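Local structure of AxyAgu115A (6NPS) at residues A91-V96 with S163-V168; D307-G312 with Y353-P358; F507-G512 with G550-L555. The protein is a family GH115 alpha-glucuronidase that probably hydrolyses glucuronic acid substituents from arabinoglucuronoxylan, a hemicellulose. The protein carries 3 engineered substitutions. All blocks are in the same frame, centred on the assembly; numbering follows the deposited sequence.

Overall arrangement
The three contacts come in series along the chain. Contact 1 joins the small N-terminal mixed sheet to the start of the parallel-stranded barrel domain: residues 91-96 lead into strand 97-106, and residues 163-168 connect strand 160-162 to barrel strand 170-174. Contact 2 lies in that barrel, bringing together the loops after neighbouring strands 298-300 and 348-351. Contact 3 packs helix 500-519 on helix 537-558 in the helical region beyond the barrel. Between centres, contact 1 is about 36 Å from contact 2 and about 38 Å from contact 3. Contacts 2 and 3, about 42 Å apart between centres, lie on opposite sides of the chain's centre. They thus sample a domain junction, a polar barrel surface and a helical interior.

Contact 1. Residues A91-V96 with S163-V168; sequences AGKREV and SKEPSV
Glu95, Ser163 and Lys164 grip one water from both segments: it donates to Glu95 O at 2.6 Å and to Lys164 O at 2.8 Å, and accepts from Ser163 OG at 2.8 Å. Ser163 OG also takes the N-H of Phe97. A second water accepts from Lys93 NZ and donates to Ser163 O. The direct bond is Arg94 N to Glu165 OE2, 2.7 Å long with an N-H...O angle of 158°, using the anti lone pair of the carboxylate. Glu165 CG lies anti to its carbonyl carbon (chi1 -81°) and the chain extends from there, placing CD above the Arg94 guanidinium, displaced toward its rim. The planes lie 23° apart, but Arg94 NH2 and Glu165 OE1, 4.0 Å apart, interact by charge alone. Pro166 O lies at the guanidinium edge, near the guanidinium plane, with Arg94 NH1 3.6 Å from it. Glu95 OE1 is 3.4 Å from Pro166 CG and makes a salt bridge to Arg171; OE2 makes one to Arg121 and a hydrogen bond to Asn211. The Val96 CG2 methyl lies against the Lys164-Glu165 peptide, 3.5 Å from Glu165 N. Both segments flank neighbouring strands 97-106 and 160-162, where a backbone hydrogen bond joins Ser163 to Phe97; beyond it the contact is side chain to backbone and water-mediated, with Tyr469 of helix 458-469 against Ser163 and Pro166.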
loop_
_atom_site.group_PDB
_atom_site.type_symbol
_atom_site.label_atom_id
_atom_site.label_comp_id
_atom_site.label_asym_id
_atom_site.label_seq_id
_atom_site.Cartn_x
_atom_site.Cartn_y
_atom_site.Cartn_z
ATOM N N ALA A 91 -27.366 59.471 23.580
ATOM C CA ALA A 91 -26.469 60.491 23.041
ATOM C C ALA A 91 -25.018 60.193 23.394
ATOM O O ALA A 91 -24.698 59.862 24.543
ATOM C CB ALA A 91 -26.856 61.871 23.582
ATOM N N GLY A 92 -24.137 60.338 22.407
ATOM C CA GLY A 92 -22.726 60.102 22.612
ATOM C C GLY A 92 -22.280 58.648 22.607
ATOM O O GLY A 92 -21.073 58.399 22.513
ATOM N N LYS A 93 -23.201 57.679 22.720
ATOM C CA LYS A 93 -22.837 56.269 22.748
ATOM C C LYS A 93 -22.563 55.751 21.341
ATOM O O LYS A 93 -23.028 56.306 20.352
ATOM C CB LYS A 93 -23.932 55.436 23.404
ATOM C CG LYS A 93 -23.990 55.676 24.900
ATOM C CD LYS A 93 -24.961 54.762 25.561
ATOM C CE LYS A 93 -24.939 54.998 27.065
ATOM N NZ LYS A 93 -25.972 54.150 27.717
ATOM N N ARG A 94 -21.814 54.645 21.264
ATOM C CA ARG A 94 -21.338 54.093 20.005
ATOM C C ARG A 94 -22.305 53.009 19.532
ATOM O O ARG A 94 -22.513 52.023 20.240
ATOM C CB ARG A 94 -19.937 53.517 20.197
ATOM C CG ARG A 94 -19.291 52.935 18.933
ATOM C CD ARG A 94 -17.840 52.454 19.166
ATOM N NE ARG A 94 -17.498 52.296 20.583
ATOM C CZ ARG A 94 -17.660 51.180 21.307
ATOM N NH1 ARG A 94 -18.178 50.068 20.771
ATOM N NH2 ARG A 94 -17.307 51.174 22.587
ATOM N N GLU A 95 -22.879 53.188 18.340
ATOM C CA GLU A 95 -23.689 52.166 17.679
ATOM C C GLU A 95 -24.835 51.673 18.566
ATOM O O GLU A 95 -25.095 50.477 18.674
ATOM C CB GLU A 95 -22.794 51.009 17.220
ATOM C CG GLU A 95 -21.672 51.508 16.297
ATOM C CD GLU A 95 -20.759 50.413 15.723
ATOM O OE1 GLU A 95 -20.694 49.291 16.262
ATOM O OE2 GLU A 95 -20.068 50.704 14.721
ATOM N N VAL A 96 -25.545 52.610 19.194
ATOM C CA VAL A 96 -26.691 52.272 20.034
ATOM C C VAL A 96 -27.969 52.837 19.401
ATOM O O VAL A 96 -27.932 53.860 18.708
ATOM C CB VAL A 96 -26.451 52.861 21.458
ATOM C CG1 VAL A 96 -27.747 53.151 22.167
ATOM C CG2 VAL A 96 -25.572 51.917 22.284
ATOM N N SER A 163 -30.645 49.610 22.927
ATOM C CA SER A 163 -29.595 48.602 22.729
ATOM C C SER A 163 -28.358 48.957 23.568
ATOM O O SER A 163 -28.259 50.052 24.135
ATOM C CB SER A 163 -29.239 48.499 21.243
ATOM O OG SER A 163 -28.638 49.716 20.780
ATOM N N LYS A 164 -27.370 48.067 23.608
ATOM C CA LYS A 164 -26.136 48.337 24.358
ATOM C C LYS A 164 -24.944 48.473 23.404
ATOM O O LYS A 164 -24.971 47.902 22.313
ATOM C CB LYS A 164 -25.873 47.229 25.379
ATOM C CG LYS A 164 -26.993 47.036 26.388
ATOM C CD LYS A 164 -26.757 45.803 27.245
ATOM C CE LYS A 164 -27.653 45.804 28.473
ATOM N NZ LYS A 164 -26.911 46.209 29.700
ATOM N N GLU A 165 -23.903 49.216 23.788
ATOM C CA GLU A 165 -22.766 49.354 22.880
ATOM C C GLU A 165 -22.229 47.962 22.546
ATOM O O GLU A 165 -22.240 47.070 23.407
ATOM C CB GLU A 165 -21.663 50.211 23.508
ATOM C CG GLU A 165 -21.921 51.704 23.388
ATOM C CD GLU A 165 -20.842 52.585 24.044
ATOM O OE1 GLU A 165 -20.273 52.198 25.087
ATOM O OE2 GLU A 165 -20.559 53.668 23.497
ATOM N N PRO A 166 -21.799 47.723 21.312
ATOM C CA PRO A 166 -21.265 46.394 20.970
ATOM C C PRO A 166 -20.071 46.017 21.840
ATOM O O PRO A 166 -19.205 46.845 22.133
ATOM C CB PRO A 166 -20.861 46.556 19.497
ATOM C CG PRO A 166 -21.821 47.640 18.964
ATOM C CD PRO A 166 -21.981 48.586 20.125
ATOM N N SER A 167 -19.995 44.728 22.218
ATOM C CA SER A 167 -18.913 44.296 23.101
ATOM C C SER A 167 -17.554 44.419 22.410
ATOM O O SER A 167 -16.544 44.707 23.064
ATOM C CB SER A 167 -19.130 42.842 23.560
ATOM O OG SER A 167 -20.439 42.625 24.025
ATOM N N VAL A 168 -17.505 44.245 21.088
ATOM C CA VAL A 168 -16.252 44.375 20.352
ATOM C C VAL A 168 -16.369 45.580 19.406
ATOM O O VAL A 168 -17.349 45.718 18.661
ATOM C CB VAL A 168 -15.880 43.077 19.589
ATOM C CG1 VAL A 168 -14.589 43.309 18.724
ATOM C CG2 VAL A 168 -15.720 41.865 20.573
HETATM O O HOH W 1 -26.948 51.475 26.449
HETATM O O HOH W 2 -26.245 48.539 19.934
#

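Contact 2. Residues D307-G312 with Y353-P358; sequences DTKIMG and YKEVEP
Lys309 and Glu355 mark the nearest passage of the two backbones, with CA atoms 7.5 Å apart, too far for direct pairing of the main chains. Residues 307-312 run as an irregular loop, whereas Tyr353 to Val356 form a type II' beta turn, closed by Val356 N to Tyr353 O at 3.0 Å, with Lys354 at a positive phi of 50°. From this turn Glu355 points toward the loop. With CG between the backbone N and the carbonyl carbon (chi1 81°) and a bend at chi2, its carboxylate reaches across, and OE2 lies 3.9 Å from Lys309 CA. A water completes the link: it donates to Glu355 OE2 at 2.6 Å and accepts from Ile310 N at 3.0 Å. Asp307 works on the other flank. Its OD1 meets the edge of the Tyr353 ring in the ring plane, 3.3 Å from Tyr353 CE2, with carboxylate and ring 38° apart, while Lys354 CG lies over the rim of one ring face. Tyr353 also stacks with His246, and its OH is hydrogen-bonded to Asn386 and to a glycerol, probably from the crystallisation liquor. That molecule may mark a polar pocket, but assigns no substrate role. Arg303 forms salt bridges to both Asp307 OD1 and Glu355 OE2 and probably offsets the like charges of the two acids, while OE2 also receives the water.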
loop_
_atom_site.group_PDB
_atom_site.type_symbol
_atom_site.label_atom_id
_atom_site.label_comp_id
_atom_site.label_asym_id
_atom_site.label_seq_id
_atom_site.Cartn_x
_atom_site.Cartn_y
_atom_site.Cartn_z
ATOM N N ASP A 307 0.821 37.395 0.342
ATOM C CA ASP A 307 1.015 36.612 1.570
ATOM C C ASP A 307 2.346 35.851 1.550
ATOM O O ASP A 307 2.400 34.622 1.658
ATOM C CB ASP A 307 -0.168 35.658 1.807
ATOM C CG ASP A 307 -0.159 35.033 3.211
ATOM O OD1 ASP A 307 0.054 35.772 4.192
ATOM O OD2 ASP A 307 -0.373 33.803 3.338
ATOM N N THR A 308 3.431 36.609 1.398
ATOM C CA THR A 308 4.787 36.095 1.532
ATOM C C THR A 308 5.496 36.839 2.663
ATOM O O THR A 308 4.964 37.786 3.252
ATOM C CB THR A 308 5.586 36.215 0.205
ATOM O OG1 THR A 308 5.584 37.570 -0.267
ATOM C CG2 THR A 308 5.007 35.294 -0.889
ATOM N N LYS A 309 6.704 36.379 2.982
ATOM C CA LYS A 309 7.602 37.117 3.862
ATOM C C LYS A 309 8.215 38.304 3.119
ATOM O O LYS A 309 8.551 38.200 1.936
ATOM C CB LYS A 309 8.711 36.199 4.375
ATOM C CG LYS A 309 8.257 34.764 4.633
ATOM C CD LYS A 309 8.873 34.210 5.917
ATOM C CE LYS A 309 10.380 34.471 5.964
ATOM N NZ LYS A 309 11.137 33.537 6.857
ATOM N N ILE A 310 8.361 39.433 3.824
ATOM C CA ILE A 310 8.977 40.619 3.221
ATOM C C ILE A 310 10.452 40.376 2.920
ATOM O O ILE A 310 10.973 40.866 1.909
ATOM C CB ILE A 310 8.778 41.871 4.113
ATOM C CG1 ILE A 310 9.057 43.141 3.311
ATOM C CG2 ILE A 310 9.652 41.847 5.373
ATOM C CD1 ILE A 310 7.873 43.589 2.554
ATOM N N MET A 311 11.140 39.610 3.762
ATOM C CA MET A 311 12.566 39.348 3.631
ATOM C C MET A 311 12.808 37.885 3.261
ATOM O O MET A 311 11.903 37.045 3.304
ATOM C CB MET A 311 13.297 39.719 4.929
ATOM C CG MET A 311 13.611 41.217 5.077
ATOM S SD MET A 311 14.533 41.656 6.576
ATOM C CE MET A 311 15.782 42.759 5.912
ATOM N N GLY A 312 14.051 37.587 2.890
ATOM C CA GLY A 312 14.413 36.276 2.393
ATOM C C GLY A 312 14.677 35.267 3.499
ATOM O O GLY A 312 14.397 35.490 4.679
ATOM N N TYR A 353 0.712 38.763 12.195
ATOM C CA TYR A 353 0.299 37.587 11.423
ATOM C C TYR A 353 1.510 36.744 11.039
ATOM O O TYR A 353 2.484 37.273 10.498
ATOM C CB TYR A 353 -0.472 37.993 10.154
ATOM C CG TYR A 353 -1.021 36.830 9.319
ATOM C CD1 TYR A 353 -1.989 35.953 9.844
ATOM C CD2 TYR A 353 -0.563 36.593 8.024
ATOM C CE1 TYR A 353 -2.485 34.897 9.097
ATOM C CE2 TYR A 353 -1.056 35.546 7.251
ATOM C CZ TYR A 353 -2.023 34.686 7.799
ATOM O OH TYR A 353 -2.527 33.622 7.068
ATOM N N LYS A 354 1.414 35.423 11.300
ATOM C CA LYS A 354 2.433 34.407 11.014
ATOM C C LYS A 354 3.812 34.811 11.523
ATOM O O LYS A 354 4.005 34.985 12.733
ATOM C CB LYS A 354 2.498 34.104 9.512
ATOM C CG LYS A 354 1.488 33.058 9.048
ATOM C CD LYS A 354 1.214 33.216 7.568
ATOM C CE LYS A 354 0.692 31.937 6.950
ATOM N NZ LYS A 354 1.814 31.001 6.662
ATOM N N GLU A 355 4.774 34.987 10.603
ATOM C CA GLU A 355 6.142 35.276 11.004
ATOM C C GLU A 355 6.278 36.596 11.753
ATOM O O GLU A 355 7.325 36.832 12.365
ATOM C CB GLU A 355 7.059 35.272 9.761
ATOM C CG GLU A 355 7.028 36.571 8.939
ATOM C CD GLU A 355 5.906 36.589 7.883
ATOM O OE1 GLU A 355 5.233 35.540 7.677
ATOM O OE2 GLU A 355 5.695 37.661 7.261
ATOM N N VAL A 356 5.259 37.463 11.718
ATOM C CA VAL A 356 5.390 38.782 12.342
ATOM C C VAL A 356 5.312 38.687 13.873
ATOM O O VAL A 356 5.952 39.484 14.581
ATOM C CB VAL A 356 4.331 39.766 11.788
ATOM C CG1 VAL A 356 4.591 41.185 12.336
ATOM C CG2 VAL A 356 4.316 39.767 10.249
ATOM N N GLU A 357 4.519 37.741 14.409
ATOM C CA GLU A 357 4.444 37.538 15.861
ATOM C C GLU A 357 5.820 37.364 16.506
ATOM O O GLU A 357 6.086 38.036 17.517
ATOM C CB GLU A 357 3.512 36.352 16.187
ATOM C CG GLU A 357 3.057 36.264 17.665
ATOM C CD GLU A 357 2.185 35.024 17.985
ATOM O OE1 GLU A 357 2.690 33.883 17.843
ATOM O OE2 GLU A 357 1.000 35.193 18.398
ATOM N N PRO A 358 6.739 36.530 15.985
ATOM C CA PRO A 358 8.131 36.599 16.480
ATOM C C PRO A 358 8.774 37.980 16.336
ATOM O O PRO A 358 9.662 38.325 17.123
ATOM C CB PRO A 358 8.856 35.543 15.630
ATOM C CG PRO A 358 7.789 34.543 15.289
ATOM C CD PRO A 358 6.538 35.364 15.090
HETATM O O HOH W 3 7.620 39.376 6.742
#

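Contact 3. Residues F507-G512 with G550-L555; sequences FELLNG and GLAEEL
Leu509 points from helix 507-512 at the second helix and spreads its two methyl groups over it. They straddle Ala552: CD1 lies 3.8 Å from Ala552 CA and reaches on to Leu555 CD1 at 4.1 Å, whereas CD2 also touches Ala552 and extends to the stem of Leu551, 4.0 Å from Leu551 CB. The helices pass nearest at Leu509 and Ala552, whose CA atoms are 7.0 Å apart, with the short axes 10.0 Å apart at closest. The angle between the N-to-C directions is 134°, so the helices run roughly antiparallel but steeply inclined. Leu551 answers in the opposite direction: its CD1 sits over the face of the Glu508 carboxylate, nearly equidistant from Glu508 OE1 (3.5 Å) and OE2 (3.7 Å). Both side chains point toward the opposing helix and cross at about a right angle, and a Glu508 chi3 of 64° turns that face to the methyl. The acid is not left without a polar partner, because Glu508 OE1 is hydrogen-bonded to His547 NE2, from the same helix 537-558 that carries Leu551. Around this pair, helix 564-596 supplies Val571 and Thr575 against Leu509 and Tyr567 against Leu555. The preceding turn of helix 500-519 itself brings Lys505 against Leu551 and Leu555, and helix 482-494 is a further neighbour, with Trp489 against Leu510.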
loop_
_atom_site.group_PDB
_atom_site.type_symbol
_atom_site.label_atom_id
_atom_site.label_comp_id
_atom_site.label_asym_id
_atom_site.label_seq_id
_atom_site.Cartn_x
_atom_site.Cartn_y
_atom_site.Cartn_z
ATOM N N PHE A 507 -31.773 20.836 13.320
ATOM C CA PHE A 507 -30.709 20.921 14.319
ATOM C C PHE A 507 -29.785 19.700 14.260
ATOM O O PHE A 507 -28.556 19.846 14.289
ATOM C CB PHE A 507 -31.301 21.075 15.722
ATOM C CG PHE A 507 -30.250 21.041 16.793
ATOM C CD1 PHE A 507 -29.420 22.141 17.002
ATOM C CD2 PHE A 507 -30.016 19.887 17.521
ATOM C CE1 PHE A 507 -28.414 22.102 17.949
ATOM C CE2 PHE A 507 -29.017 19.836 18.473
ATOM C CZ PHE A 507 -28.203 20.960 18.686
ATOM N N GLU A 508 -30.351 18.480 14.173
ATOM C CA GLU A 508 -29.503 17.297 14.005
ATOM C C GLU A 508 -28.572 17.423 12.804
ATOM O O GLU A 508 -27.430 16.960 12.865
ATOM C CB GLU A 508 -30.348 16.040 13.833
ATOM C CG GLU A 508 -31.154 15.630 15.058
ATOM C CD GLU A 508 -31.874 14.293 14.837
ATOM O OE1 GLU A 508 -31.193 13.251 14.651
ATOM O OE2 GLU A 508 -33.126 14.285 14.836
ATOM N N LEU A 509 -29.074 17.954 11.672
ATOM C CA LEU A 509 -28.270 18.054 10.451
ATOM C C LEU A 509 -27.112 19.027 10.639
ATOM O O LEU A 509 -25.970 18.721 10.279
ATOM C CB LEU A 509 -29.127 18.528 9.260
ATOM C CG LEU A 509 -30.183 17.526 8.811
ATOM C CD1 LEU A 509 -31.043 18.080 7.696
ATOM C CD2 LEU A 509 -29.497 16.226 8.363
ATOM N N LEU A 510 -27.402 20.228 11.173
ATOM C CA LEU A 510 -26.376 21.277 11.244
ATOM C C LEU A 510 -25.325 20.921 12.279
ATOM O O LEU A 510 -24.113 21.016 12.018
ATOM C CB LEU A 510 -27.003 22.639 11.606
ATOM C CG LEU A 510 -28.023 23.207 10.638
ATOM C CD1 LEU A 510 -28.487 24.611 11.105
ATOM C CD2 LEU A 510 -27.358 23.282 9.290
ATOM N N ASN A 511 -25.781 20.525 13.466
ATOM C CA ASN A 511 -24.879 20.082 14.517
ATOM C C ASN A 511 -24.136 18.831 14.089
ATOM O O ASN A 511 -22.929 18.697 14.333
ATOM C CB ASN A 511 -25.670 19.821 15.792
ATOM C CG ASN A 511 -24.800 19.860 17.015
ATOM O OD1 ASN A 511 -24.399 20.933 17.464
ATOM N ND2 ASN A 511 -24.482 18.690 17.556
ATOM N N GLY A 512 -24.846 17.908 13.440
ATOM C CA GLY A 512 -24.285 16.700 12.879
ATOM C C GLY A 512 -23.191 16.896 11.855
ATOM O O GLY A 512 -22.077 16.396 12.052
ATOM N N GLY A 550 -30.578 10.566 5.569
ATOM C CA GLY A 550 -31.997 10.278 5.550
ATOM C C GLY A 550 -32.845 11.458 5.985
ATOM O O GLY A 550 -33.879 11.747 5.369
ATOM N N LEU A 551 -32.441 12.149 7.068
ATOM C CA LEU A 551 -33.191 13.329 7.495
ATOM C C LEU A 551 -33.130 14.433 6.439
ATOM O O LEU A 551 -34.127 15.118 6.183
ATOM C CB LEU A 551 -32.652 13.882 8.827
ATOM C CG LEU A 551 -32.698 13.034 10.092
ATOM C CD1 LEU A 551 -32.116 13.818 11.277
ATOM C CD2 LEU A 551 -34.134 12.558 10.370
ATOM N N ALA A 552 -31.962 14.642 5.848
ATOM C CA ALA A 552 -31.823 15.708 4.861
ATOM C C ALA A 552 -32.728 15.445 3.667
ATOM O O ALA A 552 -33.317 16.375 3.115
ATOM C CB ALA A 552 -30.362 15.826 4.400
ATOM N N GLU A 553 -32.886 14.178 3.278
ATOM C CA GLU A 553 -33.794 13.876 2.174
ATOM C C GLU A 553 -35.263 13.970 2.573
ATOM O O GLU A 553 -36.105 14.315 1.731
ATOM C CB GLU A 553 -33.481 12.497 1.576
ATOM C CG GLU A 553 -32.146 12.500 0.813
ATOM C CD GLU A 553 -32.286 12.864 -0.675
ATOM O OE1 GLU A 553 -33.193 13.645 -1.048
ATOM O OE2 GLU A 553 -31.467 12.367 -1.486
ATOM N N GLU A 554 -35.607 13.693 3.835
ATOM C CA GLU A 554 -36.990 13.892 4.254
ATOM C C GLU A 554 -37.369 15.357 4.130
ATOM O O GLU A 554 -38.426 15.698 3.578
ATOM C CB GLU A 554 -37.192 13.436 5.700
ATOM C CG GLU A 554 -37.054 11.964 5.949
ATOM C CD GLU A 554 -37.134 11.631 7.444
ATOM O OE1 GLU A 554 -37.790 12.390 8.196
ATOM O OE2 GLU A 554 -36.533 10.613 7.862
ATOM N N LEU A 555 -36.516 16.254 4.650
ATOM C CA LEU A 555 -36.883 17.672 4.610
ATOM C C LEU A 555 -36.817 18.238 3.195
ATOM O O LEU A 555 -37.559 19.168 2.867
ATOM C CB LEU A 555 -35.989 18.482 5.559
ATOM C CG LEU A 555 -36.054 18.024 7.022
ATOM C CD1 LEU A 555 -35.083 18.804 7.874
ATOM C CD2 LEU A 555 -37.468 18.175 7.568
#